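PDB 3V5C: mandelate racemase/muconate lactonizing protein from Paenibacillus sp., which probably dehydrates galacturonate, as a magnesium-binding member of the enolase superfamily. Local coordinates for residues 131-136 and 166-171; 190-195 and 222-227; 204-209 and 227-232. The protein carries 1 engineered substitution. One frame throughout, in Å; residues are numbered along the deposited sequence.

Contact 1: residues 131-136 and 166-171; sequences YDTSLY and HFKIKV
Lys168 crosses the phenol ring of Tyr131 at an angle, its tip ending at the hydroxyl. Its CB lies 3.5 Å from Tyr131 CE1, CD stays close to the same ring atom and to OH, and CE turns between Tyr131 OH and Thr133 OG1, 3.4 Å from the latter. The bend at chi3 (80°) lets NZ donate a 2.9 Å hydrogen bond to Tyr131 OH; salt bridges to Glu233 and Glu336 also hold the ammonium, and Glu336 is hydrogen-bonded to Thr133 OG1. A phenylalanine in place of Tyr131 would probably keep the ring against the lysine chain but leave NZ without this hydroxyl acceptor. The strands run parallel, 24° apart, as the first and last elements of a beta-alpha-beta unit in the barrel domain, stitched by Asp132 N to His166 O, Lys168 N to Asp132 O and Lys170 N to Leu135 O. On the helix-facing side Leu135 CD1 packs 3.9 Å from Phe167 CB. Lys170 CE sits over one face of the Tyr136 ring, 3.9 Å from its centroid, a CH-pi contact. Lys170 NZ donates to two waters, one shared with Thr133 OG1 and Tyr136 OH, and forms a salt bridge with Asp207.

Contact 2: residues 190-195 and 222-227; sequences IVRGIS and AALSDV
Arg192 and Asp226 make the ionic part of this contact, a salt bridge between helix 180-198 and the turn after helix 214-223. The arginine chain runs extended from CG to NE and brings the end of its guanidinium to a single carboxylate oxygen: NH1 donates to Asp226 OD1 at 2.8 Å and NH2 to the same OD1 at 3.0 Å. Both bonds are bent, with N-H...O angles of 145° and 135°. OD1 lies close to the guanidinium plane, yet the two flat groups stand almost perpendicular, 88° apart, so NH2 meets the syn lone pair of OD1 while NH1 approaches from above the carboxylate plane. Two conformers of Arg192 were deposited; this is one.

The apolar contacts lie deeper. Leu224 sets its two methyls against Val191 and the aliphatic part of Arg192, with CD1 3.8 Å from Val191 CG1 and CD2 3.7 Å from Arg192 CG. Val227 makes van der Waals contacts with polar side chains: its CG1 rests 3.8 Å from Ser195 OG and its CG2 3.6 Å from Arg192 NH1.

A type I turn from Leu224 to Val227 is closed by Val227 N to Leu224 O, and Ala222 O accepts from both N and OG of Ser225. The contact joins helix 180-198 to the end of helix 214-223, while Val191 also packs on Ile169 of strand 167-170 and Ile194 on Met152 of helix 145-161.

Contact 3: residues 204-209 and 227-232; sequences IMIDAN and VNLYWL
Met205 lays its CG over one face of the Trp231 indole, 3.5 Å from the centroid of the five-membered ring and almost on the ring normal. The pair sits on parallel strands 204-207 and 231-233, which with helix 214-223 form a beta-alpha-beta unit of the enolase-type barrel. The bend at chi2 (73°) brings SD above the six-membered ring at a distance, 5.1 Å from its centroid, a Met-aromatic contact; a second is with Tyr230, whose ring centroid SD approaches obliquely at 5.3 Å while packing 4.1 Å from Tyr230 CB. One of two Met205 conformers is described. Behind this layer, on the helix-facing side of the strands, Ile206 CG1 meets Leu232 CD1 at 3.8 Å, and Leu229 CD2 packs against CG2 of Ile204. Two backbone bonds fix the register, Tyr230 N to Ile204 O at 2.7 Å and Ile206 N to Trp231 O at 3.0 Å, whereas Trp231 N is buried without a partner. Farther out, Glu233 accepts from Trp231 NE1, Glu333 bonds to Tyr230 OH, and Met205 is paired through its backbone with Phe167 and Ile169. A water bridges the segments, accepting from Ile204 N and donating to Asn228 O at 2.6 Å.

How the contacts relate
From the N terminus, contact 1 comes first, closing the excursion through helix 145-161 that returns the chain to strand 167-170 beside strand 126-135. Contact 2 closes the path from helix 180-198 through strand 204-207 to the end of helix 214-223. It crosses contact 3: their segments alternate, and Val227 closes the second segment of contact 2 and opens that of contact 3. Contact 3 closes a later excursion, from strand 204-207 through helix 214-223 to strand 231-233. Contacts 1 and 3 continue one sheet, with a probable hydrogen bond from Ile169 N to Met205 O. Contact 2 lies outside it, its helix packing Ile194 on Ile169 and Val191 on Ile206, tying barrel strands to outer helices.

Contact 1: residues 131-136 and 166-171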
ATOM      1  N   TYR A 131       2.922  -5.538  -7.425  1.00 11.25           N
ATOM      2  CA  TYR A 131       2.429  -5.115  -8.724  1.00  9.25           C
ATOM      3  C   TYR A 131       2.739  -3.660  -8.957  1.00  8.38           C
ATOM      4  O   TYR A 131       2.928  -2.880  -8.029  1.00 10.54           O
ATOM      5  CB  TYR A 131       0.913  -5.375  -8.899  1.00  9.80           C
ATOM      6  CG  TYR A 131      -0.032  -4.517  -8.060  1.00 11.18           C
ATOM      7  CD1 TYR A 131      -0.306  -3.196  -8.407  1.00 10.91           C
ATOM      8  CD2 TYR A 131      -0.675  -5.045  -6.951  1.00 15.11           C
ATOM      9  CE1 TYR A 131      -1.180  -2.427  -7.669  1.00 14.25           C
ATOM     10  CE2 TYR A 131      -1.566  -4.285  -6.203  1.00 13.49           C
ATOM     11  CZ  TYR A 131      -1.804  -2.971  -6.558  1.00 12.87           C
ATOM     12  OH  TYR A 131      -2.673  -2.195  -5.835  1.00 13.57           O
ATOM     13  N   ASP A 132       2.836  -3.314 -10.234  1.00 10.19           N
ATOM     14  CA  ASP A 132       3.202  -1.983 -10.652  1.00 12.57           C
ATOM     15  C   ASP A 132       1.944  -1.135 -10.690  1.00 10.42           C
ATOM     16  O   ASP A 132       1.073  -1.360 -11.532  1.00 10.45           O
ATOM     17  CB  ASP A 132       3.823  -2.085 -12.048  1.00 11.95           C
ATOM     18  CG  ASP A 132       4.291  -0.756 -12.583  1.00 14.81           C
ATOM     19  OD1 ASP A 132       4.016   0.288 -11.966  1.00 13.64           O
ATOM     20  OD2 ASP A 132       4.924  -0.755 -13.665  1.00 21.00           O
ATOM     21  N   THR A 133       1.850  -0.152  -9.791  1.00  9.24           N
ATOM     22  CA  THR A 133       0.637   0.660  -9.676  1.00  8.21           C
ATOM     23  C   THR A 133       0.669   1.981 -10.470  1.00 10.49           C
ATOM     24  O   THR A 133      -0.256   2.789 -10.368  1.00 12.42           O
ATOM     25  CB  THR A 133       0.362   0.958  -8.173  1.00  9.73           C
ATOM     26  OG1 THR A 133      -1.014   1.320  -7.988  1.00 12.37           O
ATOM     27  CG2 THR A 133       1.265   2.079  -7.677  1.00 13.25           C
ATOM     28  N   SER A 134       1.699   2.169 -11.303  1.00 10.69           N
ATOM     29  CA  SER A 134       2.012   3.492 -11.858  1.00 11.28           C
ATOM     30  C   SER A 134       1.363   3.807 -13.208  1.00  9.55           C
ATOM     31  O   SER A 134       1.717   4.808 -13.828  1.00 12.12           O
ATOM     32  CB  SER A 134       3.540   3.662 -11.999  1.00 12.23           C
ATOM     33  OG  SER A 134       4.069   2.789 -12.991  1.00 13.14           O
ATOM     34  N   LEU A 135       0.449   2.964 -13.664  1.00 11.62           N
ATOM     35  CA  LEU A 135      -0.139   3.139 -14.999  1.00  9.77           C
ATOM     36  C   LEU A 135      -1.376   4.059 -14.969  1.00 10.25           C
ATOM     37  O   LEU A 135      -2.506   3.599 -15.062  1.00 12.83           O
ATOM     38  CB  LEU A 135      -0.432   1.770 -15.617  1.00 10.61           C
ATOM     39  CG  LEU A 135       0.793   0.869 -15.795  1.00 10.84           C
ATOM     40  CD1 LEU A 135       0.406  -0.535 -16.304  1.00 13.97           C
ATOM     41  CD2 LEU A 135       1.786   1.519 -16.735  1.00 14.74           C
ATOM     42  N   TYR A 136      -1.123   5.358 -14.801  1.00 10.62           N
ATOM     43  CA  TYR A 136      -2.138   6.402 -14.744  1.00 10.06           C
ATOM     44  C   TYR A 136      -2.626   6.802 -16.148  1.00 11.32           C
ATOM     45  O   TYR A 136      -2.299   6.123 -17.122  1.00 12.39           O
ATOM     46  CB  TYR A 136      -1.618   7.602 -13.918  1.00  8.70           C
ATOM     47  CG  TYR A 136      -1.773   7.335 -12.426  1.00 11.59           C
ATOM     48  CD1 TYR A 136      -1.111   6.265 -11.825  1.00 14.27           C
ATOM     49  CD2 TYR A 136      -2.621   8.109 -11.642  1.00 13.69           C
ATOM     50  CE1 TYR A 136      -1.288   5.974 -10.478  1.00 14.30           C
ATOM     51  CE2 TYR A 136      -2.798   7.823 -10.290  1.00 13.06           C
ATOM     52  CZ  TYR A 136      -2.125   6.763  -9.725  1.00 13.61           C
ATOM     53  OH  TYR A 136      -2.325   6.484  -8.389  1.00 13.49           O
ATOM     54  N   HIS A 166       3.334  -7.842 -12.832  1.00 12.75           N
ATOM     55  CA  HIS A 166       1.901  -7.647 -12.608  1.00 10.57           C
ATOM     56  C   HIS A 166       1.607  -6.174 -12.597  1.00 11.13           C
ATOM     57  O   HIS A 166       2.418  -5.383 -12.097  1.00 10.85           O
ATOM     58  CB  HIS A 166       1.533  -8.270 -11.265  1.00 12.43           C
ATOM     59  CG  HIS A 166       2.102  -9.639 -11.094  1.00 14.54           C
ATOM     60  ND1 HIS A 166       1.772 -10.682 -11.931  1.00 14.84           N
ATOM     61  CD2 HIS A 166       3.007 -10.131 -10.215  1.00 12.56           C
ATOM     62  CE1 HIS A 166       2.438 -11.762 -11.570  1.00 15.01           C
ATOM     63  NE2 HIS A 166       3.186 -11.460 -10.524  1.00 14.85           N
ATOM     64  N   PHE A 167       0.436  -5.804 -13.112  1.00 11.81           N
ATOM     65  CA  PHE A 167       0.173  -4.398 -13.403  1.00 11.29           C
ATOM     66  C   PHE A 167      -1.240  -3.978 -13.050  1.00  9.62           C
ATOM     67  O   PHE A 167      -2.191  -4.673 -13.382  1.00 13.19           O
ATOM     68  CB  PHE A 167       0.435  -4.120 -14.889  1.00 10.64           C
ATOM     69  CG  PHE A 167       1.842  -4.430 -15.319  1.00 12.08           C
ATOM     70  CD1 PHE A 167       2.176  -5.700 -15.780  1.00 11.19           C
ATOM     71  CD2 PHE A 167       2.835  -3.459 -15.232  1.00 13.10           C
ATOM     72  CE1 PHE A 167       3.510  -6.002 -16.167  1.00 12.66           C
ATOM     73  CE2 PHE A 167       4.159  -3.747 -15.614  1.00 14.55           C
ATOM     74  CZ  PHE A 167       4.489  -5.018 -16.077  1.00 13.57           C
ATOM     75  N   LYS A 168      -1.361  -2.818 -12.408  1.00  9.21           N
ATOM     76  CA  LYS A 168      -2.674  -2.243 -12.145  1.00  9.95           C
ATOM     77  C   LYS A 168      -2.853  -1.041 -13.040  1.00 11.43           C
ATOM     78  O   LYS A 168      -2.077  -0.090 -13.005  1.00 12.05           O
ATOM     79  CB  LYS A 168      -2.865  -1.846 -10.678  1.00 11.33           C
ATOM     80  CG  LYS A 168      -4.319  -1.438 -10.399  1.00 10.91           C
ATOM     81  CD  LYS A 168      -4.635  -1.423  -8.906  1.00 11.14           C
ATOM     82  CE  LYS A 168      -4.121  -0.144  -8.241  1.00 11.96           C
ATOM     83  NZ  LYS A 168      -4.484  -0.160  -6.753  1.00 12.90           N
ATOM     84  N   ILE A 169      -3.905  -1.099 -13.840  1.00 10.53           N
ATOM     85  CA  ILE A 169      -4.157  -0.115 -14.865  1.00 11.55           C
ATOM     86  C   ILE A 169      -5.300   0.793 -14.441  1.00  9.52           C
ATOM     87  O   ILE A 169      -6.370   0.318 -14.091  1.00 11.40           O
ATOM     88  CB  ILE A 169      -4.537  -0.822 -16.173  1.00 10.99           C
ATOM     89  CG1 ILE A 169      -3.424  -1.795 -16.582  1.00 13.03           C
ATOM     90  CG2 ILE A 169      -4.806   0.226 -17.261  1.00 12.74           C
ATOM     91  CD1 ILE A 169      -3.891  -2.897 -17.518  1.00 13.36           C
ATOM     92  N   LYS A 170      -5.060   2.101 -14.419  1.00  9.73           N
ATOM     93  CA  LYS A 170      -6.138   3.030 -14.149  1.00  9.24           C
ATOM     94  C   LYS A 170      -7.114   3.027 -15.314  1.00  9.68           C
ATOM     95  O   LYS A 170      -6.699   3.089 -16.476  1.00 11.28           O
ATOM     96  CB  LYS A 170      -5.605   4.438 -13.891  1.00  9.87           C
ATOM     97  CG  LYS A 170      -4.778   4.567 -12.609  1.00 11.26           C
ATOM     98  CD  LYS A 170      -5.703   4.522 -11.398  1.00 12.30           C
ATOM     99  CE  LYS A 170      -4.944   4.731 -10.103  1.00 13.95           C
ATOM    100  NZ  LYS A 170      -4.489   3.435  -9.565  1.00 17.28           N
ATOM    101  N   VAL A 171      -8.404   2.940 -15.000  1.00  9.59           N
ATOM    102  CA  VAL A 171      -9.447   3.093 -16.010  1.00 10.37           C
ATOM    103  C   VAL A 171     -10.476   4.112 -15.495  1.00 11.48           C
ATOM    104  O   VAL A 171     -10.300   4.692 -14.420  1.00 10.37           O
ATOM    105  CB  VAL A 171     -10.093   1.736 -16.388  1.00  9.80           C
ATOM    106  CG1 VAL A 171      -9.035   0.781 -16.936  1.00 11.71           C
ATOM    107  CG2 VAL A 171     -10.809   1.118 -15.163  1.00 10.08           C
TER
HETATM  108  O   HOH W   1      -2.308   3.847  -7.844  1.00 14.00           O
HETATM  109  O   HOH W   2      -2.834   1.856 -10.988  1.00 14.77           O
HETATM  110  O   HOH W   3      -4.112   3.559 -17.548  1.00 10.25           O

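Contact 2: residues 190-195 and 222-227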
ATOM      1  N   ILE A 190      -6.610   0.089 -23.922  1.00 10.25           N
ATOM      2  CA  ILE A 190      -5.397   0.152 -23.109  1.00 10.40           C
ATOM      3  C   ILE A 190      -5.204  -1.123 -22.288  1.00 12.94           C
ATOM      4  O   ILE A 190      -4.103  -1.674 -22.210  1.00 13.05           O
ATOM      5  CB  ILE A 190      -5.402   1.404 -22.207  1.00 12.26           C
ATOM      6  CG1 ILE A 190      -5.199   2.658 -23.065  1.00 13.93           C
ATOM      7  CG2 ILE A 190      -4.327   1.297 -21.120  1.00 10.62           C
ATOM      8  CD1 ILE A 190      -5.398   3.972 -22.341  1.00 14.71           C
ATOM      9  N   VAL A 191      -6.263  -1.585 -21.645  1.00 11.11           N
ATOM     10  CA  VAL A 191      -6.157  -2.805 -20.882  1.00 12.14           C
ATOM     11  C   VAL A 191      -5.732  -3.977 -21.757  1.00 14.12           C
ATOM     12  O   VAL A 191      -4.841  -4.726 -21.395  1.00 13.98           O
ATOM     13  CB  VAL A 191      -7.438  -3.112 -20.131  1.00 10.81           C
ATOM     14  CG1 VAL A 191      -7.293  -4.460 -19.422  1.00 13.80           C
ATOM     15  CG2 VAL A 191      -7.718  -1.991 -19.120  1.00 15.11           C
ATOM     16  N   ARG A 192      -6.353  -4.116 -22.923  0.63 14.28           N
ATOM     17  CA  ARG A 192      -5.943  -5.154 -23.862  0.63 14.22           C
ATOM     18  C   ARG A 192      -4.459  -5.033 -24.191  0.63 15.34           C
ATOM     19  O   ARG A 192      -3.725  -6.019 -24.180  0.63 15.29           O
ATOM     20  CB  ARG A 192      -6.725  -5.036 -25.173  0.63 15.31           C
ATOM     21  CG  ARG A 192      -8.191  -5.340 -25.088  0.63 21.18           C
ATOM     22  CD  ARG A 192      -8.783  -5.460 -26.496  0.63 25.61           C
ATOM     23  NE  ARG A 192     -10.155  -5.949 -26.460  0.63 27.15           N
ATOM     24  CZ  ARG A 192     -10.483  -7.202 -26.165  0.63 27.70           C
ATOM     25  NH1 ARG A 192      -9.532  -8.085 -25.889  0.63 33.78           N
ATOM     26  NH2 ARG A 192     -11.754  -7.577 -26.150  0.63 30.56           N
ATOM     27  N   GLY A 193      -4.034  -3.814 -24.504  1.00 13.37           N
ATOM     28  CA  GLY A 193      -2.656  -3.564 -24.900  1.00 16.71           C
ATOM     29  C   GLY A 193      -1.665  -3.984 -23.831  1.00 18.18           C
ATOM     30  O   GLY A 193      -0.649  -4.610 -24.109  1.00 15.56           O
ATOM     31  N   ILE A 194      -1.953  -3.634 -22.584  1.00 14.44           N
ATOM     32  CA  ILE A 194      -1.043  -3.995 -21.502  1.00 14.61           C
ATOM     33  C   ILE A 194      -1.026  -5.503 -21.251  1.00 14.77           C
ATOM     34  O   ILE A 194       0.029  -6.078 -21.000  1.00 17.87           O
ATOM     35  CB  ILE A 194      -1.354  -3.187 -20.238  1.00 13.94           C
ATOM     36  CG1 ILE A 194      -0.970  -1.729 -20.504  1.00 16.95           C
ATOM     37  CG2 ILE A 194      -0.580  -3.749 -19.036  1.00 16.06           C
ATOM     38  CD1 ILE A 194      -1.645  -0.730 -19.605  1.00 20.30           C
ATOM     39  N   SER A 195      -2.189  -6.137 -21.340  1.00 14.10           N
ATOM     40  CA  SER A 195      -2.291  -7.594 -21.274  1.00 14.99           C
ATOM     41  C   SER A 195      -1.323  -8.276 -22.241  1.00 20.48           C
ATOM     42  O   SER A 195      -0.663  -9.259 -21.895  1.00 17.40           O
ATOM     43  CB  SER A 195      -3.722  -8.029 -21.583  1.00 17.99           C
ATOM     44  OG  SER A 195      -3.825  -9.439 -21.673  1.00 27.42           O
ATOM     45  N   ALA A 222     -17.281  -7.242 -20.032  1.00 14.12           N
ATOM     46  CA  ALA A 222     -17.677  -8.082 -21.157  1.00 17.94           C
ATOM     47  C   ALA A 222     -16.691  -7.894 -22.304  1.00 18.22           C
ATOM     48  O   ALA A 222     -16.222  -8.873 -22.884  1.00 21.75           O
ATOM     49  CB  ALA A 222     -19.108  -7.778 -21.595  1.00 17.20           C
ATOM     50  N   ALA A 223     -16.361  -6.641 -22.616  1.00 15.64           N
ATOM     51  CA  ALA A 223     -15.425  -6.364 -23.703  1.00 17.47           C
ATOM     52  C   ALA A 223     -14.101  -7.075 -23.445  1.00 18.47           C
ATOM     53  O   ALA A 223     -13.455  -7.549 -24.380  1.00 24.60           O
ATOM     54  CB  ALA A 223     -15.221  -4.865 -23.865  1.00 18.05           C
ATOM     55  N   LEU A 224     -13.723  -7.183 -22.178  1.00 17.07           N
ATOM     56  CA  LEU A 224     -12.465  -7.813 -21.789  1.00 15.46           C
ATOM     57  C   LEU A 224     -12.594  -9.297 -21.425  1.00 17.90           C
ATOM     58  O   LEU A 224     -11.735  -9.833 -20.741  1.00 19.62           O
ATOM     59  CB  LEU A 224     -11.788  -7.033 -20.658  1.00 17.00           C
ATOM     60  CG  LEU A 224     -11.401  -5.585 -20.997  1.00 15.44           C
ATOM     61  CD1 LEU A 224     -11.090  -4.794 -19.743  1.00 17.49           C
ATOM     62  CD2 LEU A 224     -10.204  -5.534 -21.959  1.00 15.67           C
ATOM     63  N   SER A 225     -13.653  -9.945 -21.907  1.00 23.22           N
ATOM     64  CA  SER A 225     -13.884 -11.373 -21.656  1.00 28.23           C
ATOM     65  C   SER A 225     -12.677 -12.224 -22.024  1.00 35.83           C
ATOM     66  O   SER A 225     -12.314 -13.156 -21.299  1.00 34.64           O
ATOM     67  CB  SER A 225     -15.083 -11.866 -22.463  1.00 23.43           C
ATOM     68  OG  SER A 225     -16.291 -11.331 -21.955  1.00 40.29           O
ATOM     69  N   ASP A 226     -12.070 -11.904 -23.163  1.00 25.64           N
ATOM     70  CA  ASP A 226     -10.954 -12.690 -23.684  1.00 34.45           C
ATOM     71  C   ASP A 226      -9.647 -12.335 -22.992  1.00 32.95           C
ATOM     72  O   ASP A 226      -8.597 -12.892 -23.299  1.00 37.18           O
ATOM     73  CB  ASP A 226     -10.816 -12.520 -25.201  1.00 33.80           C
ATOM     74  CG  ASP A 226     -10.954 -11.070 -25.654  1.00 41.17           C
ATOM     75  OD1 ASP A 226     -11.036 -10.156 -24.801  1.00 34.82           O
ATOM     76  OD2 ASP A 226     -10.975 -10.842 -26.886  1.00 48.07           O
ATOM     77  N   VAL A 227      -9.718 -11.399 -22.056  1.00 29.70           N
ATOM     78  CA  VAL A 227      -8.548 -10.974 -21.317  1.00 21.17           C
ATOM     79  C   VAL A 227      -8.670 -11.480 -19.895  1.00 27.10           C
ATOM     80  O   VAL A 227      -9.723 -11.360 -19.278  1.00 22.65           O
ATOM     81  CB  VAL A 227      -8.454  -9.439 -21.269  1.00 23.07           C
ATOM     82  CG1 VAL A 227      -7.373  -9.010 -20.311  1.00 26.15           C
ATOM     83  CG2 VAL A 227      -8.225  -8.866 -22.659  1.00 30.12           C
TER

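Contact 3: residues 204-209 and 227-232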
ATOM      1  N   ILE A 204      -3.239  -8.895 -14.332  1.00 11.64           N
ATOM      2  CA  ILE A 204      -3.687  -7.557 -14.679  1.00 13.55           C
ATOM      3  C   ILE A 204      -4.825  -7.159 -13.755  1.00 13.59           C
ATOM      4  O   ILE A 204      -5.775  -7.916 -13.578  1.00 15.41           O
ATOM      5  CB  ILE A 204      -4.213  -7.527 -16.128  1.00 14.42           C
ATOM      6  CG1 ILE A 204      -3.096  -7.914 -17.097  1.00 19.35           C
ATOM      7  CG2 ILE A 204      -4.794  -6.162 -16.467  1.00 16.83           C
ATOM      8  CD1 ILE A 204      -1.928  -6.971 -17.060  1.00 17.13           C
ATOM      9  N   MET A 205      -4.714  -5.978 -13.153  0.51 11.94           N
ATOM     10  CA  MET A 205      -5.783  -5.428 -12.328  0.51 11.23           C
ATOM     11  C   MET A 205      -6.255  -4.109 -12.928  0.51 10.94           C
ATOM     12  O   MET A 205      -5.474  -3.405 -13.571  0.51 11.44           O
ATOM     13  CB  MET A 205      -5.298  -5.206 -10.889  0.51 11.59           C
ATOM     14  CG  MET A 205      -4.948  -6.479 -10.123  0.51 11.83           C
ATOM     15  SD  MET A 205      -3.406  -7.265 -10.644  0.51 14.98           S
ATOM     16  CE  MET A 205      -2.192  -6.061 -10.128  0.51 16.43           C
ATOM     17  N   ILE A 206      -7.528  -3.771 -12.733  1.00  8.47           N
ATOM     18  CA  ILE A 206      -8.018  -2.475 -13.168  1.00  9.51           C
ATOM     19  C   ILE A 206      -8.648  -1.682 -12.027  1.00 10.16           C
ATOM     20  O   ILE A 206      -9.289  -2.245 -11.160  1.00 12.84           O
ATOM     21  CB  ILE A 206      -8.953  -2.569 -14.398  1.00 11.82           C
ATOM     22  CG1 ILE A 206     -10.232  -3.349 -14.085  1.00 13.22           C
ATOM     23  CG2 ILE A 206      -8.205  -3.216 -15.584  1.00 12.48           C
ATOM     24  CD1 ILE A 206     -11.219  -3.371 -15.287  1.00 11.56           C
ATOM     25  N   ASP A 207      -8.452  -0.367 -12.039  1.00 10.22           N
ATOM     26  CA  ASP A 207      -8.861   0.503 -10.946  1.00 10.06           C
ATOM     27  C   ASP A 207      -9.561   1.690 -11.575  1.00 11.04           C
ATOM     28  O   ASP A 207      -8.922   2.468 -12.286  1.00  9.68           O
ATOM     29  CB  ASP A 207      -7.613   0.916 -10.137  1.00  9.87           C
ATOM     30  CG  ASP A 207      -7.887   1.947  -9.038  1.00 11.46           C
ATOM     31  OD1 ASP A 207      -9.060   2.268  -8.734  1.00 12.11           O
ATOM     32  OD2 ASP A 207      -6.887   2.408  -8.424  1.00 13.82           O
ATOM     33  N   ALA A 208     -10.863   1.823 -11.311  1.00 11.20           N
ATOM     34  CA  ALA A 208     -11.669   2.892 -11.907  1.00 10.30           C
ATOM     35  C   ALA A 208     -11.750   4.154 -11.054  1.00 10.48           C
ATOM     36  O   ALA A 208     -12.295   5.155 -11.496  1.00 10.33           O
ATOM     37  CB  ALA A 208     -13.080   2.400 -12.231  1.00 11.02           C
ATOM     38  N   ASN A 209     -11.175   4.125  -9.848  1.00 10.87           N
ATOM     39  CA  ASN A 209     -11.346   5.231  -8.916  1.00 13.22           C
ATOM     40  C   ASN A 209     -12.796   5.710  -8.897  1.00 10.52           C
ATOM     41  O   ASN A 209     -13.074   6.911  -8.906  1.00 10.08           O
ATOM     42  CB  ASN A 209     -10.373   6.374  -9.213  1.00 10.10           C
ATOM     43  CG  ASN A 209      -8.968   6.026  -8.827  1.00 14.17           C
ATOM     44  OD1 ASN A 209      -8.161   5.654  -9.671  1.00 14.95           O
ATOM     45  ND2 ASN A 209      -8.663   6.118  -7.519  1.00 18.34           N
ATOM     46  N   VAL A 227      -9.718 -11.399 -22.056  1.00 29.70           N
ATOM     47  CA  VAL A 227      -8.548 -10.974 -21.317  1.00 21.17           C
ATOM     48  C   VAL A 227      -8.670 -11.480 -19.895  1.00 27.10           C
ATOM     49  O   VAL A 227      -9.723 -11.360 -19.278  1.00 22.65           O
ATOM     50  CB  VAL A 227      -8.454  -9.439 -21.269  1.00 23.07           C
ATOM     51  CG1 VAL A 227      -7.373  -9.010 -20.311  1.00 26.15           C
ATOM     52  CG2 VAL A 227      -8.225  -8.866 -22.659  1.00 30.12           C
ATOM     53  N   ASN A 228      -7.602 -12.050 -19.364  1.00 23.67           N
ATOM     54  CA  ASN A 228      -7.660 -12.527 -17.990  1.00 28.14           C
ATOM     55  C   ASN A 228      -7.386 -11.358 -17.060  1.00 27.80           C
ATOM     56  O   ASN A 228      -6.301 -10.784 -17.077  1.00 26.64           O
ATOM     57  CB  ASN A 228      -6.689 -13.687 -17.760  1.00 26.99           C
ATOM     58  CG  ASN A 228      -7.017 -14.901 -18.618  1.00 36.72           C
ATOM     59  OD1 ASN A 228      -6.161 -15.414 -19.340  1.00 45.62           O
ATOM     60  ND2 ASN A 228      -8.265 -15.359 -18.547  1.00 36.91           N
ATOM     61  N   LEU A 229      -8.406 -10.980 -16.299  1.00 18.06           N
ATOM     62  CA  LEU A 229      -8.324  -9.876 -15.351  1.00 17.46           C
ATOM     63  C   LEU A 229      -8.331 -10.483 -13.965  1.00 14.10           C
ATOM     64  O   LEU A 229      -9.213 -11.280 -13.634  1.00 15.67           O
ATOM     65  CB  LEU A 229      -9.544  -8.967 -15.486  1.00 15.79           C
ATOM     66  CG  LEU A 229      -9.687  -8.156 -16.771  1.00 21.19           C
ATOM     67  CD1 LEU A 229     -11.005  -7.420 -16.728  1.00 20.90           C
ATOM     68  CD2 LEU A 229      -8.525  -7.177 -16.885  1.00 23.54           C
ATOM     69  N   TYR A 230      -7.364 -10.091 -13.147  1.00 13.24           N
ATOM     70  CA  TYR A 230      -7.239 -10.642 -11.810  1.00 12.99           C
ATOM     71  C   TYR A 230      -8.232 -10.010 -10.843  1.00 11.57           C
ATOM     72  O   TYR A 230      -8.933 -10.718 -10.126  1.00 13.67           O
ATOM     73  CB  TYR A 230      -5.805 -10.491 -11.302  1.00 14.21           C
ATOM     74  CG  TYR A 230      -5.562 -11.214 -10.000  1.00 14.33           C
ATOM     75  CD1 TYR A 230      -5.535 -12.598  -9.956  1.00 17.95           C
ATOM     76  CD2 TYR A 230      -5.374 -10.519  -8.823  1.00 13.58           C
ATOM     77  CE1 TYR A 230      -5.333 -13.266  -8.769  1.00 16.82           C
ATOM     78  CE2 TYR A 230      -5.167 -11.179  -7.630  1.00 13.74           C
ATOM     79  CZ  TYR A 230      -5.149 -12.553  -7.616  1.00 15.47           C
ATOM     80  OH  TYR A 230      -4.924 -13.225  -6.439  1.00 17.00           O
ATOM     81  N   TRP A 231      -8.254  -8.678 -10.775  1.00 10.98           N
ATOM     82  CA  TRP A 231      -9.314  -8.015 -10.023  1.00 11.88           C
ATOM     83  C   TRP A 231      -9.759  -6.680 -10.592  1.00 10.79           C
ATOM     84  O   TRP A 231      -9.051  -6.050 -11.405  1.00 11.61           O
ATOM     85  CB  TRP A 231      -8.948  -7.887  -8.541  1.00 10.74           C
ATOM     86  CG  TRP A 231      -8.020  -6.772  -8.086  1.00 10.49           C
ATOM     87  CD1 TRP A 231      -8.071  -5.436  -8.403  1.00  9.92           C
ATOM     88  CD2 TRP A 231      -6.973  -6.906  -7.117  1.00  9.76           C
ATOM     89  NE1 TRP A 231      -7.091  -4.749  -7.718  1.00 13.32           N
ATOM     90  CE2 TRP A 231      -6.411  -5.628  -6.920  1.00 10.81           C
ATOM     91  CE3 TRP A 231      -6.437  -7.997  -6.420  1.00 12.58           C
ATOM     92  CZ2 TRP A 231      -5.316  -5.407  -6.057  1.00 12.40           C
ATOM     93  CZ3 TRP A 231      -5.358  -7.774  -5.547  1.00 13.15           C
ATOM     94  CH2 TRP A 231      -4.823  -6.492  -5.375  1.00 13.60           C
ATOM     95  N   LEU A 232     -10.962  -6.306 -10.174  1.00 10.46           N
ATOM     96  CA  LEU A 232     -11.579  -5.026 -10.463  1.00  9.21           C
ATOM     97  C   LEU A 232     -11.693  -4.234  -9.176  1.00 11.04           C
ATOM     98  O   LEU A 232     -12.405  -4.638  -8.249  1.00 10.84           O
ATOM     99  CB  LEU A 232     -12.982  -5.267 -11.020  1.00 13.46           C
ATOM    100  CG  LEU A 232     -13.920  -4.061 -11.088  1.00 16.04           C
ATOM    101  CD1 LEU A 232     -13.448  -3.090 -12.138  1.00 16.09           C
ATOM    102  CD2 LEU A 232     -15.346  -4.506 -11.389  1.00 16.59           C
TER
HETATM  103  O   HOH W   4      -4.753 -11.246 -15.059  1.00 18.14           O